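Local structure of yeast glycogen phosphorylase (Saccharomyces cerevisiae, 1YGP) at residues G109-N114 with Y262-P267; L116-I121 with T517-L522; L546-L551 with F858-R863. The protein belongs to the carbohydrate phosphorylase family of the GT-B clan, forms a two-chain assembly and carries bound pyridoxal-5'-phosphate. All coordinates share one frame; numbering follows the deposited sequence.

Contact 1: G109-N114 with Y262-P267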
# COMPACT_ATOMS: atom_id res chain seq x y z
N GLY A 109 5.49 -8.20 -17.14
CA GLY A 109 5.50 -7.07 -18.06
C GLY A 109 4.35 -6.12 -17.76
O GLY A 109 4.10 -5.89 -16.58
N ARG A 110 3.66 -5.53 -18.75
CA ARG A 110 2.53 -4.65 -18.47
C ARG A 110 1.23 -5.30 -18.98
O ARG A 110 1.05 -5.71 -20.15
CB ARG A 110 2.63 -3.35 -19.17
CG ARG A 110 3.86 -2.52 -18.96
CD ARG A 110 3.69 -1.32 -19.91
NE ARG A 110 4.62 -0.26 -19.60
CZ ARG A 110 4.83 0.78 -20.40
NH1 ARG A 110 4.22 0.93 -21.57
NH2 ARG A 110 5.68 1.71 -19.99
N ALA A 111 0.27 -5.31 -18.06
CA ALA A 111 -0.99 -5.98 -18.30
C ALA A 111 -2.04 -5.34 -19.18
O ALA A 111 -2.67 -6.11 -19.91
CB ALA A 111 -1.64 -6.26 -16.97
N LEU A 112 -2.29 -4.03 -19.18
CA LEU A 112 -3.37 -3.45 -20.00
C LEU A 112 -3.45 -3.83 -21.47
O LEU A 112 -4.49 -4.34 -21.89
CB LEU A 112 -3.35 -1.89 -19.98
CG LEU A 112 -4.65 -1.04 -19.86
CD1 LEU A 112 -4.36 0.39 -20.24
CD2 LEU A 112 -5.71 -1.47 -20.83
N ASP A 113 -2.44 -3.65 -22.32
CA ASP A 113 -2.69 -3.87 -23.74
C ASP A 113 -2.95 -5.33 -24.09
O ASP A 113 -3.76 -5.67 -24.95
CB ASP A 113 -1.54 -3.36 -24.52
CG ASP A 113 -1.83 -3.08 -25.96
OD1 ASP A 113 -2.99 -2.88 -26.33
OD2 ASP A 113 -0.87 -3.03 -26.72
N ASN A 114 -2.25 -6.19 -23.34
CA ASN A 114 -2.45 -7.59 -23.45
C ASN A 114 -3.90 -7.90 -23.15
O ASN A 114 -4.48 -8.70 -23.89
CB ASN A 114 -1.52 -8.28 -22.47
CG ASN A 114 -1.51 -9.79 -22.70
OD1 ASN A 114 -2.06 -10.52 -21.89
ND2 ASN A 114 -0.97 -10.34 -23.79
N TYR A 262 -2.95 -12.79 -3.33
CA TYR A 262 -3.34 -11.74 -4.25
C TYR A 262 -3.54 -12.45 -5.59
O TYR A 262 -2.68 -13.20 -6.07
CB TYR A 262 -2.26 -10.70 -4.40
CG TYR A 262 -2.15 -9.73 -3.24
CD1 TYR A 262 -1.65 -10.18 -2.01
CD2 TYR A 262 -2.55 -8.40 -3.38
CE1 TYR A 262 -1.54 -9.30 -0.93
CE2 TYR A 262 -2.44 -7.51 -2.30
CZ TYR A 262 -1.94 -7.98 -1.08
OH TYR A 262 -1.82 -7.15 0.01
N ASP A 263 -4.73 -12.31 -6.16
CA ASP A 263 -5.08 -12.91 -7.42
C ASP A 263 -4.96 -12.00 -8.63
O ASP A 263 -5.48 -10.88 -8.72
CB ASP A 263 -6.48 -13.43 -7.29
CG ASP A 263 -6.58 -14.74 -6.52
OD1 ASP A 263 -5.60 -15.47 -6.44
OD2 ASP A 263 -7.65 -15.06 -6.02
N PHE A 264 -4.26 -12.51 -9.63
CA PHE A 264 -4.06 -11.79 -10.85
C PHE A 264 -4.83 -12.60 -11.89
O PHE A 264 -4.50 -13.79 -12.06
CB PHE A 264 -2.54 -11.72 -11.12
CG PHE A 264 -2.23 -11.02 -12.44
CD1 PHE A 264 -2.19 -11.77 -13.63
CD2 PHE A 264 -2.05 -9.64 -12.46
CE1 PHE A 264 -1.98 -11.11 -14.84
CE2 PHE A 264 -1.85 -9.00 -13.68
CZ PHE A 264 -1.81 -9.73 -14.87
N PRO A 265 -5.87 -12.10 -12.56
CA PRO A 265 -6.57 -12.80 -13.62
C PRO A 265 -5.71 -12.95 -14.88
O PRO A 265 -4.93 -12.05 -15.17
CB PRO A 265 -7.83 -11.96 -13.77
CG PRO A 265 -7.37 -10.56 -13.50
CD PRO A 265 -6.43 -10.77 -12.33
N VAL A 266 -5.78 -14.02 -15.67
CA VAL A 266 -4.93 -14.21 -16.85
C VAL A 266 -5.81 -14.57 -18.06
O VAL A 266 -6.36 -15.67 -18.13
CB VAL A 266 -3.88 -15.36 -16.61
CG1 VAL A 266 -3.08 -15.54 -17.88
CG2 VAL A 266 -2.91 -15.04 -15.48
N PRO A 267 -6.00 -13.67 -19.04
CA PRO A 267 -6.78 -13.90 -20.23
C PRO A 267 -6.01 -14.76 -21.21
O PRO A 267 -4.78 -14.79 -21.15
CB PRO A 267 -7.07 -12.54 -20.75
CG PRO A 267 -5.76 -11.86 -20.49
CD PRO A 267 -5.35 -12.37 -19.12

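Contact 2: L116-I121 with T517-L522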
# COMPACT_ATOMS: atom_id res chain seq x y z
N LEU A 116 -6.42 -5.88 -23.67
CA LEU A 116 -7.19 -5.36 -24.78
C LEU A 116 -7.21 -6.30 -25.99
O LEU A 116 -8.22 -6.39 -26.71
CB LEU A 116 -6.61 -3.99 -25.11
CG LEU A 116 -7.41 -2.76 -24.74
CD1 LEU A 116 -7.83 -2.83 -23.28
CD2 LEU A 116 -6.56 -1.52 -24.99
N ILE A 117 -6.07 -6.96 -26.24
CA ILE A 117 -5.93 -7.92 -27.33
C ILE A 117 -6.61 -9.21 -26.93
O ILE A 117 -7.39 -9.72 -27.72
CB ILE A 117 -4.42 -8.17 -27.64
CG1 ILE A 117 -3.92 -6.98 -28.43
CG2 ILE A 117 -4.17 -9.46 -28.41
CD1 ILE A 117 -2.41 -6.87 -28.29
N ASN A 118 -6.42 -9.78 -25.74
CA ASN A 118 -7.06 -11.03 -25.42
C ASN A 118 -8.42 -10.70 -24.85
O ASN A 118 -8.70 -10.97 -23.67
CB ASN A 118 -6.27 -11.77 -24.39
CG ASN A 118 -4.91 -12.12 -24.89
OD1 ASN A 118 -4.73 -12.90 -25.83
ND2 ASN A 118 -3.91 -11.51 -24.27
N MET A 119 -9.29 -10.11 -25.67
CA MET A 119 -10.59 -9.69 -25.18
C MET A 119 -11.61 -10.13 -26.19
O MET A 119 -11.62 -9.62 -27.31
CB MET A 119 -10.62 -8.18 -25.03
CG MET A 119 -11.79 -7.76 -24.16
SD MET A 119 -12.27 -6.03 -24.43
CE MET A 119 -11.53 -5.24 -23.04
N LYS A 120 -12.45 -11.10 -25.83
CA LYS A 120 -13.53 -11.57 -26.69
C LYS A 120 -14.78 -10.72 -26.47
O LYS A 120 -15.00 -10.27 -25.35
CB LYS A 120 -13.90 -13.02 -26.39
N ILE A 121 -15.53 -10.49 -27.54
CA ILE A 121 -16.79 -9.74 -27.51
C ILE A 121 -17.79 -10.76 -28.08
O ILE A 121 -18.89 -10.91 -27.53
CB ILE A 121 -16.69 -8.46 -28.42
CG1 ILE A 121 -15.69 -7.48 -27.84
CG2 ILE A 121 -18.04 -7.77 -28.54
CD1 ILE A 121 -15.92 -7.03 -26.39
N THR A 517 5.07 -16.60 -26.52
CA THR A 517 3.73 -16.34 -26.98
C THR A 517 3.65 -15.39 -28.19
O THR A 517 4.18 -14.27 -28.21
CB THR A 517 2.89 -15.79 -25.83
OG1 THR A 517 1.63 -15.55 -26.45
CG2 THR A 517 3.40 -14.52 -25.16
N PRO A 518 2.90 -15.78 -29.21
CA PRO A 518 2.64 -14.97 -30.38
C PRO A 518 1.88 -13.70 -30.07
O PRO A 518 2.12 -12.67 -30.70
CB PRO A 518 1.90 -15.86 -31.31
CG PRO A 518 2.41 -17.22 -30.94
CD PRO A 518 2.43 -17.14 -29.44
N ARG A 519 0.97 -13.70 -29.10
CA ARG A 519 0.20 -12.50 -28.92
C ARG A 519 1.02 -11.37 -28.34
O ARG A 519 0.84 -10.23 -28.77
CB ARG A 519 -0.99 -12.73 -28.01
CG ARG A 519 -2.17 -13.43 -28.68
CD ARG A 519 -1.96 -14.92 -28.94
NE ARG A 519 -1.93 -15.73 -27.74
CZ ARG A 519 -1.59 -17.02 -27.81
NH1 ARG A 519 -1.27 -17.60 -28.97
NH2 ARG A 519 -1.57 -17.77 -26.70
N ARG A 520 1.96 -11.57 -27.41
CA ARG A 520 2.72 -10.43 -26.92
C ARG A 520 3.88 -10.18 -27.86
O ARG A 520 4.06 -9.06 -28.34
CB ARG A 520 3.28 -10.66 -25.53
CG ARG A 520 3.86 -9.37 -24.96
CD ARG A 520 4.49 -9.56 -23.58
NE ARG A 520 3.44 -9.73 -22.58
CZ ARG A 520 2.86 -8.70 -21.96
NH1 ARG A 520 3.20 -7.44 -22.23
NH2 ARG A 520 1.92 -8.93 -21.06
N TRP A 521 4.61 -11.22 -28.24
CA TRP A 521 5.79 -10.98 -29.02
C TRP A 521 5.58 -10.68 -30.50
O TRP A 521 6.48 -10.06 -31.08
CB TRP A 521 6.71 -12.18 -28.71
CG TRP A 521 7.09 -12.07 -27.22
CD1 TRP A 521 6.71 -13.03 -26.31
CD2 TRP A 521 7.74 -11.01 -26.62
NE1 TRP A 521 7.11 -12.58 -25.14
CE2 TRP A 521 7.72 -11.39 -25.27
CE3 TRP A 521 8.33 -9.80 -26.99
CZ2 TRP A 521 8.27 -10.58 -24.28
CZ3 TRP A 521 8.89 -8.98 -26.00
CH2 TRP A 521 8.85 -9.36 -24.66
N LEU A 522 4.44 -11.00 -31.14
CA LEU A 522 4.17 -10.58 -32.52
C LEU A 522 3.03 -9.57 -32.60
O LEU A 522 3.18 -8.47 -33.14
CB LEU A 522 3.82 -11.79 -33.40
CG LEU A 522 3.39 -11.63 -34.87
CD1 LEU A 522 4.44 -10.90 -35.66
CD2 LEU A 522 3.23 -12.98 -35.52

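Contact 3: L546-L551 with F858-R863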
# COMPACT_ATOMS: atom_id res chain seq x y z
N LEU A 546 -3.28 -18.47 -33.33
CA LEU A 546 -3.58 -19.77 -32.76
C LEU A 546 -2.88 -20.86 -33.57
O LEU A 546 -2.37 -21.82 -33.00
CB LEU A 546 -5.06 -20.04 -32.77
CG LEU A 546 -5.91 -19.56 -31.62
CD1 LEU A 546 -5.11 -18.83 -30.55
CD2 LEU A 546 -6.94 -18.64 -32.20
N ASP A 547 -2.85 -20.74 -34.91
CA ASP A 547 -2.17 -21.75 -35.70
C ASP A 547 -0.96 -21.19 -36.42
O ASP A 547 -1.01 -20.89 -37.61
CB ASP A 547 -3.14 -22.36 -36.71
CG ASP A 547 -2.55 -23.53 -37.49
OD1 ASP A 547 -1.65 -24.22 -36.99
OD2 ASP A 547 -3.00 -23.74 -38.62
N MET A 548 0.18 -21.10 -35.71
CA MET A 548 1.39 -20.55 -36.29
C MET A 548 1.89 -21.30 -37.52
O MET A 548 2.59 -20.75 -38.37
CB MET A 548 2.53 -20.53 -35.26
CG MET A 548 2.43 -19.48 -34.20
SD MET A 548 2.22 -17.87 -34.96
CE MET A 548 3.73 -17.10 -34.51
N ALA A 549 1.50 -22.57 -37.67
CA ALA A 549 1.84 -23.37 -38.82
C ALA A 549 1.46 -22.73 -40.15
O ALA A 549 2.21 -22.81 -41.13
CB ALA A 549 1.15 -24.72 -38.73
N LYS A 550 0.35 -21.99 -40.21
CA LYS A 550 -0.05 -21.33 -41.44
C LYS A 550 0.97 -20.31 -41.94
O LYS A 550 0.93 -19.93 -43.12
CB LYS A 550 -1.35 -20.59 -41.28
CG LYS A 550 -2.54 -21.43 -40.83
CD LYS A 550 -3.88 -20.87 -41.30
CE LYS A 550 -4.17 -19.41 -40.92
NZ LYS A 550 -5.34 -18.92 -41.63
N LEU A 551 1.94 -19.85 -41.14
CA LEU A 551 2.84 -18.81 -41.63
C LEU A 551 3.81 -19.25 -42.71
O LEU A 551 4.37 -18.40 -43.42
CB LEU A 551 3.58 -18.19 -40.43
CG LEU A 551 3.10 -16.80 -39.95
CD1 LEU A 551 1.64 -16.83 -39.58
CD2 LEU A 551 3.87 -16.40 -38.71
N PHE A 858 7.20 -23.10 -34.81
CA PHE A 858 7.38 -24.17 -33.84
C PHE A 858 7.69 -23.59 -32.47
O PHE A 858 7.40 -24.21 -31.44
CB PHE A 858 8.51 -25.05 -34.30
CG PHE A 858 9.03 -26.07 -33.30
CD1 PHE A 858 8.42 -27.32 -33.17
CD2 PHE A 858 10.18 -25.78 -32.55
CE1 PHE A 858 8.96 -28.27 -32.30
CE2 PHE A 858 10.71 -26.74 -31.68
CZ PHE A 858 10.10 -27.98 -31.56
N PHE A 859 8.28 -22.40 -32.42
CA PHE A 859 8.62 -21.83 -31.14
C PHE A 859 7.43 -21.13 -30.51
O PHE A 859 7.62 -20.28 -29.64
CB PHE A 859 9.79 -20.87 -31.31
CG PHE A 859 10.98 -21.54 -31.97
CD1 PHE A 859 11.62 -22.61 -31.34
CD2 PHE A 859 11.39 -21.11 -33.23
CE1 PHE A 859 12.68 -23.26 -31.98
CE2 PHE A 859 12.45 -21.77 -33.86
CZ PHE A 859 13.09 -22.84 -33.24
N SER A 860 6.18 -21.43 -30.87
CA SER A 860 5.06 -20.82 -30.19
C SER A 860 4.86 -21.53 -28.85
O SER A 860 4.70 -22.76 -28.80
CB SER A 860 3.83 -20.97 -31.07
OG SER A 860 2.63 -20.47 -30.49
N SER A 861 4.79 -20.80 -27.73
CA SER A 861 4.57 -21.41 -26.42
C SER A 861 3.28 -22.23 -26.36
O SER A 861 3.13 -23.02 -25.42
CB SER A 861 4.54 -20.33 -25.35
OG SER A 861 3.70 -19.22 -25.70
N ASP A 862 2.36 -22.09 -27.34
CA ASP A 862 1.15 -22.92 -27.41
C ASP A 862 1.50 -24.36 -27.70
O ASP A 862 0.95 -25.27 -27.09
CB ASP A 862 0.19 -22.46 -28.48
CG ASP A 862 -0.50 -21.12 -28.23
OD1 ASP A 862 -0.50 -20.59 -27.11
OD2 ASP A 862 -1.06 -20.61 -29.21
N ARG A 863 2.49 -24.54 -28.59
CA ARG A 863 3.01 -25.86 -28.90
C ARG A 863 3.77 -26.37 -27.67
O ARG A 863 3.54 -27.53 -27.35
CB ARG A 863 3.93 -25.75 -30.11
CG ARG A 863 4.57 -27.00 -30.70
CD ARG A 863 5.76 -27.49 -29.92
NE ARG A 863 6.89 -26.59 -30.00
CZ ARG A 863 7.77 -26.45 -29.00
NH1 ARG A 863 7.67 -27.13 -27.86
NH2 ARG A 863 8.79 -25.62 -29.17

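Contact 1: G109-N114 with Y262-P267
A111 and N114 of the first turn of helix 111-117 face F264 and P267 of strand 255-267, with N114 CA 8.3 Å from P267 CA and A111 CA 9.2 Å from V266 CA. At this spacing only side chains bridge the gap, and the two segments together bury 107 Å². About half of that is one small aliphatic group set against an aromatic rim. A111 CB comes to 4.1 Å from F264 CZ and lies near the plane of the ring, so the methyl meets the edge of the phenyl group and not its face. The first torsion of F264 explains the reach: with CG trans to the backbone N (chi1 178°), the ring is carried out from the strand toward the helix. Another part of the same rim is taken from within the strand by V266, whose CG2 lies in the ring plane 3.8 Å from F264 CD1. One turn along the helix from A111, the side chain of N114 runs obliquely past the CG corner of P267, a looser contact of van der Waals type that adds area but no directional bond. The backbone amides of A111 and L112 bond to the two carboxylate oxygens of E156, which thus meets the start of the helix, where a negative charge would probably be welcome. On the adjoining strand 274-284, L277 pairs with F264 through the backbone and is also touched by the phenyl ring. The contact is surface packing within the N-terminal part of a GT-B fold: helix 111-117, which follows the parallel strand 98-102, meets the antiparallel extension of the same sheet.

Contact 2: L116-I121 with T517-L522
N118 and R519 meet at about a right angle, the carbonyl oxygen of the amide touching the aliphatic part of the arginine instead of its charged end. N118 OD1 is 3.9 Å from R519 CG, and the amide and guanidinium planes stand 88° apart, a pairing by van der Waals contact alone. I117 adds a branch methyl alongside, its CG2 4.5 Å from R519 CG. Chi1 of the arginine sets CG beside the backbone N, where N118 meets it; bends at chi2 (74°) and chi3 (70°) then curl the rest of the chain back. The curl returns the guanidinium to the start of its own helix, where T517 OG1 lies 3.6 Å above the guanidinium plane, toward its rim. That hydroxyl is the N-cap of helix 518-524, accepting a weak bond from R519 N to T517 OG1 of 3.3 Å, and its second partner is D175. The same carboxylate forms a salt bridge with R519 NH2 while D862 takes R519 NH1, so the buried charge is held by two carboxylates and its rotation is probably fixed. On the other segment N118 is the centre of an inverse gamma turn closing helix 111-117, with a weak bond of 2.8 Å from M119 N to I117 O. Its ND2 makes a further weak bond back to N114 O, which probably helps to orient the amide. Beyond the cap, R520 CD lies 3.9 Å above one face of the W521 ring, and W521 touches pyridoxal-5'-phosphate. The contact thus joins a helix end to an N-capped helix start, the latter contributing W521 to the pyridoxal-5'-phosphate pocket of the phosphorylase.

Contact 3: L546-L551 with F858-R863
Next to the meeting of M548 with S860, the carbonyl oxygen of F858 is gripped by two nitrogens of one arginine. R863 NE donates to F858 O over 2.8 Å, lying in the carbonyl plane with a C=O...N angle of 153°, although the oxygen is tilted 19° out of the guanidinium plane; R863 NH2 adds a weaker bond to F858 O of 3.0 Å. The same group lies over one face of the phenyl ring, tilted and displaced, with R863 NH2 3.4 Å above the F858 ring plane toward its rim. Since NH1 reaches E867 and T513 O, the guanidinium is held on all its nitrogens. This clasp spans the turn in which S860 takes the N-cap position of helix 861-873, and R863 N closes the first turn with a 2.8 Å bond to S860 O. That helix is the last of the chain, and its start rests on helix 165-179 from the first half of the protein, consistent with the GT-B habit of sending the final helix back across to the N-terminal domain. Against it leans the loop with the 3-10 segment that begins at M548. M548 CG is 3.7 Å from S860 CB and 3.8 Å from S860 OG, an apolar methylene laid on the serine; the methionine chain then bends at its second and third torsions, and P518 lies against both residues. Further along, D862 OD2 stands 4.2 Å from L546 O, two oxygens side by side without a bond. The carboxylate finds its partners beyond the loop: R519 forms a salt bridge with OD2, while S176 OG is hydrogen-bonded to OD1.

How the contacts relate
Contacts 1 and 2 share helix 111-117, using its first turn and its end respectively, whereas contacts 2 and 3 touch directly, joining helix 518-524 to the start of helix 861-873 and to the 3-10 loop. Contact 1 lies toward the surface, and its chemistry is correspondingly plain, an aliphatic group at an aromatic edge. Contacts 2 and 3 are largely buried and carry charge: the salt bridge between R519 NH1 and D862 OD2, 3.0 Å long, runs directly from one to the other. Contacts 1 and 3 do not touch, their nearest atoms being about 9 Å apart, whereas contact 2 touches both, with R520 of contact 2 packed against N114 of contact 1.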